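Side-chain contacts in SusD superfamily protein (Bacteroides vulgatus ATCC 8482, PDB 3JQ0), which probably binds nutrients, likely glycans, at the bacterial outer membrane: residues N29-G34 / T296-R301; A38-D43 / E441-G446. All coordinates share one frame; numbering follows the deposited sequence.

How the contacts relate
From the N terminus, helix 27-34 is followed after a short loop by strand 41-43, so the first segments of both contacts are near neighbours in sequence. Contact 1 closes a loop of some 260 residues, bringing 296-301 back to helix 27-34; contact 2 closes one of almost 400, bringing 441-446, the loop between helices 430-441 and 448-455, to residues 38-43. Because the segments alternate along the chain, the two closures cross rather than nest. They meet in the small antiparallel sheet of strands 41-43 and 299-300, where R301 NH1 forms a 2.7 Å salt bridge with D43 OD1. Together they tie the N-terminal part of the chain to two separate later parts.

Contact 1: N29-G34 / T296-R301; sequences NFFLLG and TQLQVR
The C-terminal end of helix 27-34 packs through F31 and L32 on L298, in the loop that leads to the weakly bonded strand around 299-300, in a buried, purely apolar contact. F31 and L298 reach for each other from opposite directions. CD1 of L298 lies 4.1 Å from CE2 of F31, at the edge of the phenyl ring and near its plane, so the methyl group meets the rim. With F31 CG anti to the backbone N (chi1 166°), the ring is carried off the helix toward the loop; it also stacks on W257. The same L298 CD1 has a looser neighbour in CD2 of L32, 4.5 Å away. These methyls bridge backbones that stay well apart, the CA atoms of L32 and L298 being 10.6 Å from each other. Y41 adjoins both F31 and L298 and enlarges the apolar cluster. Beyond L298, the strand side is held in part by Q299 NE2, which donates to V300 O. Only 68 Å² is buried between the segments; the contact rests on dispersion and exclusion of water, and the orientation of the groups is set by the shape of the packing.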
ATOM      1  N   ASN A  29      -7.758   3.614   5.044  1.00  7.21           N
ATOM      2  CA  ASN A  29      -7.005   4.866   5.117  1.00  7.07           C
ATOM      3  C   ASN A  29      -5.571   4.718   4.656  1.00  7.20           C
ATOM      4  O   ASN A  29      -5.051   5.634   4.008  1.00  7.29           O
ATOM      5  CB  ASN A  29      -7.053   5.447   6.511  1.00  7.75           C
ATOM      6  CG  ASN A  29      -8.344   6.133   6.848  1.00  8.61           C
ATOM      7  OD1 ASN A  29      -9.188   6.355   6.000  1.00 10.84           O
ATOM      8  ND2 ASN A  29      -8.480   6.507   8.124  1.00 10.16           N
ATOM      9  N   PHE A  30      -4.906   3.606   4.930  1.00  6.99           N
ATOM     10  CA  PHE A  30      -3.531   3.428   4.441  1.00  7.23           C
ATOM     11  C   PHE A  30      -3.516   3.422   2.930  1.00  6.78           C
ATOM     12  O   PHE A  30      -2.604   3.976   2.314  1.00  7.31           O
ATOM     13  CB  PHE A  30      -2.890   2.138   5.000  1.00  7.91           C
ATOM     14  CG  PHE A  30      -2.815   2.070   6.503  1.00  8.78           C
ATOM     15  CD1 PHE A  30      -2.636   3.217   7.304  1.00 10.06           C
ATOM     16  CD2 PHE A  30      -2.909   0.849   7.158  1.00  9.59           C
ATOM     17  CE1 PHE A  30      -2.593   3.125   8.690  1.00 11.75           C
ATOM     18  CE2 PHE A  30      -2.859   0.763   8.545  1.00 10.52           C
ATOM     19  CZ  PHE A  30      -2.728   1.906   9.308  1.00 12.64           C
ATOM     20  N   PHE A  31      -4.485   2.757   2.291  1.00  6.93           N
ATOM     21  CA  PHE A  31      -4.641   2.829   0.852  1.00  6.85           C
ATOM     22  C   PHE A  31      -4.805   4.261   0.371  1.00  6.04           C
ATOM     23  O   PHE A  31      -4.121   4.709  -0.545  1.00  6.47           O
ATOM     24  CB  PHE A  31      -5.786   1.939   0.383  1.00  6.77           C
ATOM     25  CG  PHE A  31      -6.241   2.203  -1.021  1.00  6.27           C
ATOM     26  CD1 PHE A  31      -5.473   1.813  -2.122  1.00  7.41           C
ATOM     27  CD2 PHE A  31      -7.423   2.908  -1.229  1.00  7.07           C
ATOM     28  CE1 PHE A  31      -5.954   2.100  -3.408  1.00  7.66           C
ATOM     29  CE2 PHE A  31      -7.878   3.188  -2.504  1.00  8.08           C
ATOM     30  CZ  PHE A  31      -7.133   2.789  -3.586  1.00  8.10           C
ATOM     31  N   LEU A  32      -5.753   4.980   0.981  1.00  5.95           N
ATOM     32  CA  LEU A  32      -6.040   6.330   0.536  1.00  6.40           C
ATOM     33  C   LEU A  32      -4.843   7.259   0.658  1.00  5.75           C
ATOM     34  O   LEU A  32      -4.624   8.124  -0.206  1.00  6.64           O
ATOM     35  CB  LEU A  32      -7.215   6.939   1.319  1.00  7.01           C
ATOM     36  CG  LEU A  32      -8.617   6.318   1.108  1.00  7.08           C
ATOM     37  CD1 LEU A  32      -9.610   7.069   2.020  1.00  9.03           C
ATOM     38  CD2 LEU A  32      -9.027   6.302  -0.349  1.00  8.57           C
ATOM     39  N   LEU A  33      -4.092   7.120   1.752  1.00  6.16           N
ATOM     40  CA  LEU A  33      -2.941   7.965   1.961  1.00  6.13           C
ATOM     41  C   LEU A  33      -1.829   7.638   0.981  1.00  6.45           C
ATOM     42  O   LEU A  33      -1.078   8.551   0.581  1.00  6.83           O
ATOM     43  CB  LEU A  33      -2.409   7.780   3.404  1.00  6.91           C
ATOM     44  CG  LEU A  33      -3.313   8.359   4.494  1.00  7.29           C
ATOM     45  CD1 LEU A  33      -2.760   7.969   5.854  1.00  9.81           C
ATOM     46  CD2 LEU A  33      -3.422   9.866   4.373  1.00  8.54           C
ATOM     47  N   GLY A  34      -1.707   6.374   0.569  1.00  6.30           N
ATOM     48  CA  GLY A  34      -0.543   5.963  -0.183  1.00  6.28           C
ATOM     49  C   GLY A  34      -0.689   5.864  -1.682  1.00  5.93           C
ATOM     50  O   GLY A  34       0.339   5.726  -2.361  1.00  6.44           O
ATOM     51  N   THR A 296     -18.281   1.660  -7.583  1.00  7.57           N
ATOM     52  CA  THR A 296     -17.027   2.258  -7.986  1.00  7.72           C
ATOM     53  C   THR A 296     -17.104   3.767  -7.881  1.00  7.61           C
ATOM     54  O   THR A 296     -17.903   4.412  -8.596  1.00  8.77           O
ATOM     55  CB  THR A 296     -16.664   1.857  -9.430  1.00  7.71           C
ATOM     56  OG1 THR A 296     -16.612   0.438  -9.493  1.00  7.64           O
ATOM     57  CG2 THR A 296     -15.360   2.438  -9.899  1.00  8.14           C
ATOM     58  N   GLN A 297     -16.284   4.335  -6.987  1.00  6.92           N
ATOM     59  CA  GLN A 297     -16.112   5.796  -6.912  1.00  7.45           C
ATOM     60  C   GLN A 297     -14.716   6.308  -7.273  1.00  6.88           C
ATOM     61  O   GLN A 297     -14.551   7.491  -7.490  1.00  7.91           O
ATOM     62  CB  GLN A 297     -16.500   6.302  -5.496  1.00  7.33           C
ATOM     63  CG  GLN A 297     -17.957   6.121  -5.178  1.00  8.10           C
ATOM     64  CD  GLN A 297     -18.368   6.678  -3.865  1.00  8.54           C
ATOM     65  OE1 GLN A 297     -17.517   7.001  -3.025  1.00  9.22           O
ATOM     66  NE2 GLN A 297     -19.686   6.762  -3.644  1.00 10.93           N
ATOM     67  N   LEU A 298     -13.740   5.386  -7.387  1.00  6.94           N
ATOM     68  CA  LEU A 298     -12.400   5.659  -7.867  1.00  7.03           C
ATOM     69  C   LEU A 298     -12.198   4.769  -9.084  1.00  6.67           C
ATOM     70  O   LEU A 298     -12.323   3.543  -8.959  1.00  7.05           O
ATOM     71  CB  LEU A 298     -11.340   5.340  -6.803  1.00  8.77           C
ATOM     72  CG  LEU A 298     -11.097   6.382  -5.704  1.00  9.22           C
ATOM     73  CD1 LEU A 298     -10.199   5.794  -4.616  1.00 11.45           C
ATOM     74  CD2 LEU A 298     -10.523   7.703  -6.309  1.00 10.03           C
ATOM     75  N   GLN A 299     -11.968   5.374 -10.251  1.00  6.44           N
ATOM     76  CA  GLN A 299     -11.913   4.669 -11.534  1.00  6.39           C
ATOM     77  C   GLN A 299     -10.519   4.765 -12.116  1.00  6.25           C
ATOM     78  O   GLN A 299     -10.048   5.857 -12.476  1.00  6.62           O
ATOM     79  CB  GLN A 299     -12.942   5.320 -12.464  1.00  6.50           C
ATOM     80  CG  GLN A 299     -12.888   4.810 -13.892  1.00  6.90           C
ATOM     81  CD  GLN A 299     -13.212   3.355 -14.034  1.00  7.04           C
ATOM     82  OE1 GLN A 299     -14.345   2.943 -13.708  1.00  7.06           O
ATOM     83  NE2 GLN A 299     -12.275   2.565 -14.553  1.00  6.99           N
ATOM     84  N   VAL A 300      -9.880   3.609 -12.302  1.00  6.45           N
ATOM     85  CA  VAL A 300      -8.628   3.530 -13.019  1.00  6.72           C
ATOM     86  C   VAL A 300      -8.828   4.189 -14.387  1.00  6.39           C
ATOM     87  O   VAL A 300      -9.803   3.897 -15.093  1.00  6.68           O
ATOM     88  CB  VAL A 300      -8.156   2.077 -13.158  1.00  7.03           C
ATOM     89  CG1 VAL A 300      -6.944   1.936 -14.114  1.00  7.72           C
ATOM     90  CG2 VAL A 300      -7.879   1.441 -11.774  1.00  7.36           C
ATOM     91  N   ARG A 301      -7.880   5.027 -14.798  1.00  6.70           N
ATOM     92  CA  ARG A 301      -7.963   5.719 -16.085  0.55  6.32           C
ATOM     93  C   ARG A 301      -8.140   4.667 -17.184  1.00  7.06           C
ATOM     94  O   ARG A 301      -7.374   3.697 -17.271  1.00  6.94           O
ATOM     95  CB  ARG A 301      -6.669   6.491 -16.341  0.55  6.87           C
ATOM     96  CG  ARG A 301      -6.478   7.691 -15.447  0.55  7.33           C
ATOM     97  CD  ARG A 301      -7.392   8.869 -15.827  0.55  9.57           C
ATOM     98  NE  ARG A 301      -7.039  10.102 -15.143  0.55  9.81           N
ATOM     99  CZ  ARG A 301      -7.619  11.278 -15.383  0.55  9.14           C
ATOM    100  NH1 ARG A 301      -8.618  11.365 -16.221  0.55 10.11           N
ATOM    101  NH2 ARG A 301      -7.210  12.372 -14.743  0.55 11.62           N
TER

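Contact 2: A38-D43 / E441-G446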
ATOM      1  N   ALA A  38      -2.049  10.038  -6.768  1.00  6.49           N
ATOM      2  CA  ALA A  38      -1.147   9.955  -7.919  1.00  6.49           C
ATOM      3  C   ALA A  38      -1.962   9.807  -9.200  1.00  5.98           C
ATOM      4  O   ALA A  38      -2.993  10.474  -9.337  1.00  6.62           O
ATOM      5  CB  ALA A  38      -0.077   8.861  -7.677  1.00  6.76           C
ATOM      6  N   ASP A  39      -1.495   8.987 -10.147  1.00  6.49           N
ATOM      7  CA  ASP A  39      -1.925   9.060 -11.534  1.00  6.23           C
ATOM      8  C   ASP A  39      -2.772   7.868 -11.996  1.00  6.71           C
ATOM      9  O   ASP A  39      -3.201   7.827 -13.162  1.00  7.44           O
ATOM     10  CB  ASP A  39      -0.714   9.238 -12.463  1.00  6.93           C
ATOM     11  CG  ASP A  39       0.446   8.280 -12.220  1.00  6.34           C
ATOM     12  OD1 ASP A  39       0.441   7.511 -11.220  1.00  7.29           O
ATOM     13  OD2 ASP A  39       1.396   8.339 -13.055  1.00  7.51           O
ATOM     14  N   ILE A  40      -3.113   6.926 -11.120  1.00  6.42           N
ATOM     15  CA  ILE A  40      -3.860   5.750 -11.542  1.00  6.56           C
ATOM     16  C   ILE A  40      -5.332   6.053 -11.871  1.00  6.26           C
ATOM     17  O   ILE A  40      -5.888   5.481 -12.810  1.00  6.90           O
ATOM     18  CB  ILE A  40      -3.730   4.622 -10.500  1.00  6.29           C
ATOM     19  CG1 ILE A  40      -2.299   4.089 -10.436  1.00  6.84           C
ATOM     20  CG2 ILE A  40      -4.755   3.493 -10.763  1.00  7.32           C
ATOM     21  CD1 ILE A  40      -1.990   3.293  -9.179  1.00  9.37           C
ATOM     22  N   TYR A  41      -5.932   6.911 -11.058  1.00  6.14           N
ATOM     23  CA  TYR A  41      -7.355   7.186 -11.115  1.00  6.16           C
ATOM     24  C   TYR A  41      -7.631   8.556 -11.699  1.00  6.44           C
ATOM     25  O   TYR A  41      -6.717   9.273 -12.070  1.00  7.91           O
ATOM     26  CB  TYR A  41      -8.020   7.063  -9.714  1.00  6.65           C
ATOM     27  CG  TYR A  41      -7.661   5.807  -8.977  1.00  6.40           C
ATOM     28  CD1 TYR A  41      -8.369   4.639  -9.141  1.00  6.34           C
ATOM     29  CD2 TYR A  41      -6.549   5.770  -8.159  1.00  6.85           C
ATOM     30  CE1 TYR A  41      -7.998   3.482  -8.493  1.00  6.60           C
ATOM     31  CE2 TYR A  41      -6.146   4.624  -7.515  1.00  7.29           C
ATOM     32  CZ  TYR A  41      -6.883   3.436  -7.696  1.00  6.42           C
ATOM     33  OH  TYR A  41      -6.544   2.267  -7.063  1.00  7.37           O
ATOM     34  N   GLY A  42      -8.915   8.923 -11.791  1.00  7.05           N
ATOM     35  CA  GLY A  42      -9.322  10.253 -12.212  1.00  7.19           C
ATOM     36  C   GLY A  42     -10.378  10.275 -13.290  1.00  6.75           C
ATOM     37  O   GLY A  42     -11.030  11.307 -13.479  1.00  7.48           O
ATOM     38  N   ASP A  43     -10.606   9.149 -13.991  1.00  6.87           N
ATOM     39  CA  ASP A  43     -11.742   9.089 -14.901  1.00  6.93           C
ATOM     40  C   ASP A  43     -13.045   8.992 -14.084  1.00  7.15           C
ATOM     41  O   ASP A  43     -13.069   8.552 -12.926  1.00  7.56           O
ATOM     42  CB  ASP A  43     -11.612   7.939 -15.904  1.00  7.59           C
ATOM     43  CG  ASP A  43     -10.726   8.228 -17.104  1.00  7.95           C
ATOM     44  OD1 ASP A  43     -10.214   9.367 -17.185  1.00 10.45           O
ATOM     45  OD2 ASP A  43     -10.586   7.307 -17.950  1.00  8.53           O
ATOM     46  N   GLU A 441       3.600  -3.510  -9.945  1.00  6.14           N
ATOM     47  CA  GLU A 441       3.576  -4.533  -8.928  1.00  5.74           C
ATOM     48  C   GLU A 441       2.472  -4.247  -7.878  1.00  6.26           C
ATOM     49  O   GLU A 441       1.948  -5.211  -7.303  1.00  6.17           O
ATOM     50  CB  GLU A 441       4.963  -4.575  -8.258  1.00  5.92           C
ATOM     51  CG  GLU A 441       5.160  -5.692  -7.266  1.00  6.10           C
ATOM     52  CD  GLU A 441       5.109  -7.122  -7.827  1.00  6.04           C
ATOM     53  OE1 GLU A 441       5.393  -7.277  -9.035  1.00  7.07           O
ATOM     54  OE2 GLU A 441       4.859  -8.063  -7.002  1.00  6.63           O
ATOM     55  N   PHE A 442       2.162  -2.982  -7.584  1.00  5.80           N
ATOM     56  CA  PHE A 442       1.464  -2.607  -6.367  1.00  5.79           C
ATOM     57  C   PHE A 442       0.144  -1.883  -6.566  1.00  5.67           C
ATOM     58  O   PHE A 442      -0.342  -1.227  -5.648  1.00  5.99           O
ATOM     59  CB  PHE A 442       2.375  -1.781  -5.424  1.00  5.58           C
ATOM     60  CG  PHE A 442       3.545  -2.588  -4.896  1.00  6.13           C
ATOM     61  CD1 PHE A 442       3.322  -3.644  -4.015  1.00  7.10           C
ATOM     62  CD2 PHE A 442       4.843  -2.310  -5.286  1.00  6.39           C
ATOM     63  CE1 PHE A 442       4.395  -4.406  -3.524  1.00  7.65           C
ATOM     64  CE2 PHE A 442       5.883  -3.059  -4.804  1.00  7.58           C
ATOM     65  CZ  PHE A 442       5.663  -4.138  -3.991  1.00  7.67           C
HETATM   66  N   MSE A 443      -0.523  -2.046  -7.718  1.00  6.17           N
HETATM   67  CA  MSE A 443      -1.836  -1.433  -7.846  1.00  5.57           C
HETATM   68  C   MSE A 443      -2.748  -1.858  -6.736  1.00  5.43           C
HETATM   69  O   MSE A 443      -2.802  -3.059  -6.382  1.00  6.09           O
HETATM   70  CB  MSE A 443      -2.492  -1.786  -9.205  1.00  6.52           C
HETATM   71  CG  MSE A 443      -1.741  -1.357 -10.415  1.00  6.51           C
HETATM   72 SE   MSE A 443      -2.769  -1.544 -12.033  1.00  6.58          SE
HETATM   73  CE  MSE A 443      -3.871   0.045 -11.764  1.00  8.20           C
ATOM     74  N   PHE A 444      -3.518  -0.907  -6.176  1.00  5.90           N
ATOM     75  CA  PHE A 444      -4.485  -1.179  -5.104  1.00  5.90           C
ATOM     76  C   PHE A 444      -3.842  -1.555  -3.759  1.00  5.81           C
ATOM     77  O   PHE A 444      -4.538  -1.926  -2.847  1.00  7.43           O
ATOM     78  CB  PHE A 444      -5.568  -2.218  -5.513  1.00  6.55           C
ATOM     79  CG  PHE A 444      -6.042  -2.028  -6.917  1.00  5.72           C
ATOM     80  CD1 PHE A 444      -6.693  -0.863  -7.306  1.00  6.66           C
ATOM     81  CD2 PHE A 444      -5.778  -2.961  -7.906  1.00  6.73           C
ATOM     82  CE1 PHE A 444      -7.058  -0.613  -8.582  1.00  7.69           C
ATOM     83  CE2 PHE A 444      -6.159  -2.728  -9.226  1.00  7.24           C
ATOM     84  CZ  PHE A 444      -6.799  -1.539  -9.556  1.00  7.94           C
ATOM     85  N   GLU A 445      -2.525  -1.380  -3.627  1.00  5.87           N
ATOM     86  CA  GLU A 445      -1.807  -1.688  -2.415  1.00  5.46           C
ATOM     87  C   GLU A 445      -1.267  -0.462  -1.699  1.00  5.84           C
ATOM     88  O   GLU A 445      -0.597  -0.594  -0.686  1.00  6.86           O
ATOM     89  CB  GLU A 445      -0.720  -2.740  -2.640  1.00  6.21           C
ATOM     90  CG  GLU A 445      -1.277  -4.124  -2.984  1.00  5.86           C
ATOM     91  CD  GLU A 445      -0.167  -5.098  -3.295  1.00  6.44           C
ATOM     92  OE1 GLU A 445       0.431  -5.584  -2.295  1.00  7.12           O
ATOM     93  OE2 GLU A 445       0.051  -5.427  -4.484  1.00  6.87           O
ATOM     94  N   GLY A 446      -1.573   0.728  -2.184  1.00  5.51           N
ATOM     95  CA  GLY A 446      -1.264   1.910  -1.368  1.00  6.02           C
ATOM     96  C   GLY A 446       0.170   2.443  -1.447  1.00  5.64           C
ATOM     97  O   GLY A 446       0.670   2.986  -0.473  1.00  6.42           O
TER
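Two adjacent side-chain pairs, I40 with selenomethionine M443 and Y41 with F444, make this a buried apolar contact between the chain leading into the short, weakly bonded strand around 41-43 and the loop joining helices 430-441 and 448-455. That loop contains a type II beta turn from F442 to E445, closed by E445 N on F442 O (3.0 Å), which places M443 and F444 at its two central positions. Bent at chi3 (77°), the M443 chain brings its terminal methyl, CE, to 3.7 Å from CG2 of I40, a methyl-to-methyl meeting of two side chains that come together at a slant. The same I40 CG2 sits 3.6 Å above the centre of the Y41 ring and so links the two pairs. On the turn, M443 CB similarly lies over one face of the F444 ring, offset toward its rim. Y41 meets F444 through its far end: OH approaches CD1 at 3.1 Å and CE1 at 3.3 Å, a tight fit, while CZ is 4.1 Å from CE1. The phenol oxygen finds its polar partner in E35 OE2, a hydrogen bond that helps fix the end of the ring beside F444. K341 NZ hydrogen-bonds to M443 O and forms a salt bridge with E445 OE2, gripping the turn at two points. From strand 299-300, V300 touches I40, Y41 and F444. D39 OD2 forms a salt bridge with R448 of helix 448-455, and E441, ending helix 430-441, forms others with R315, R363 and R392.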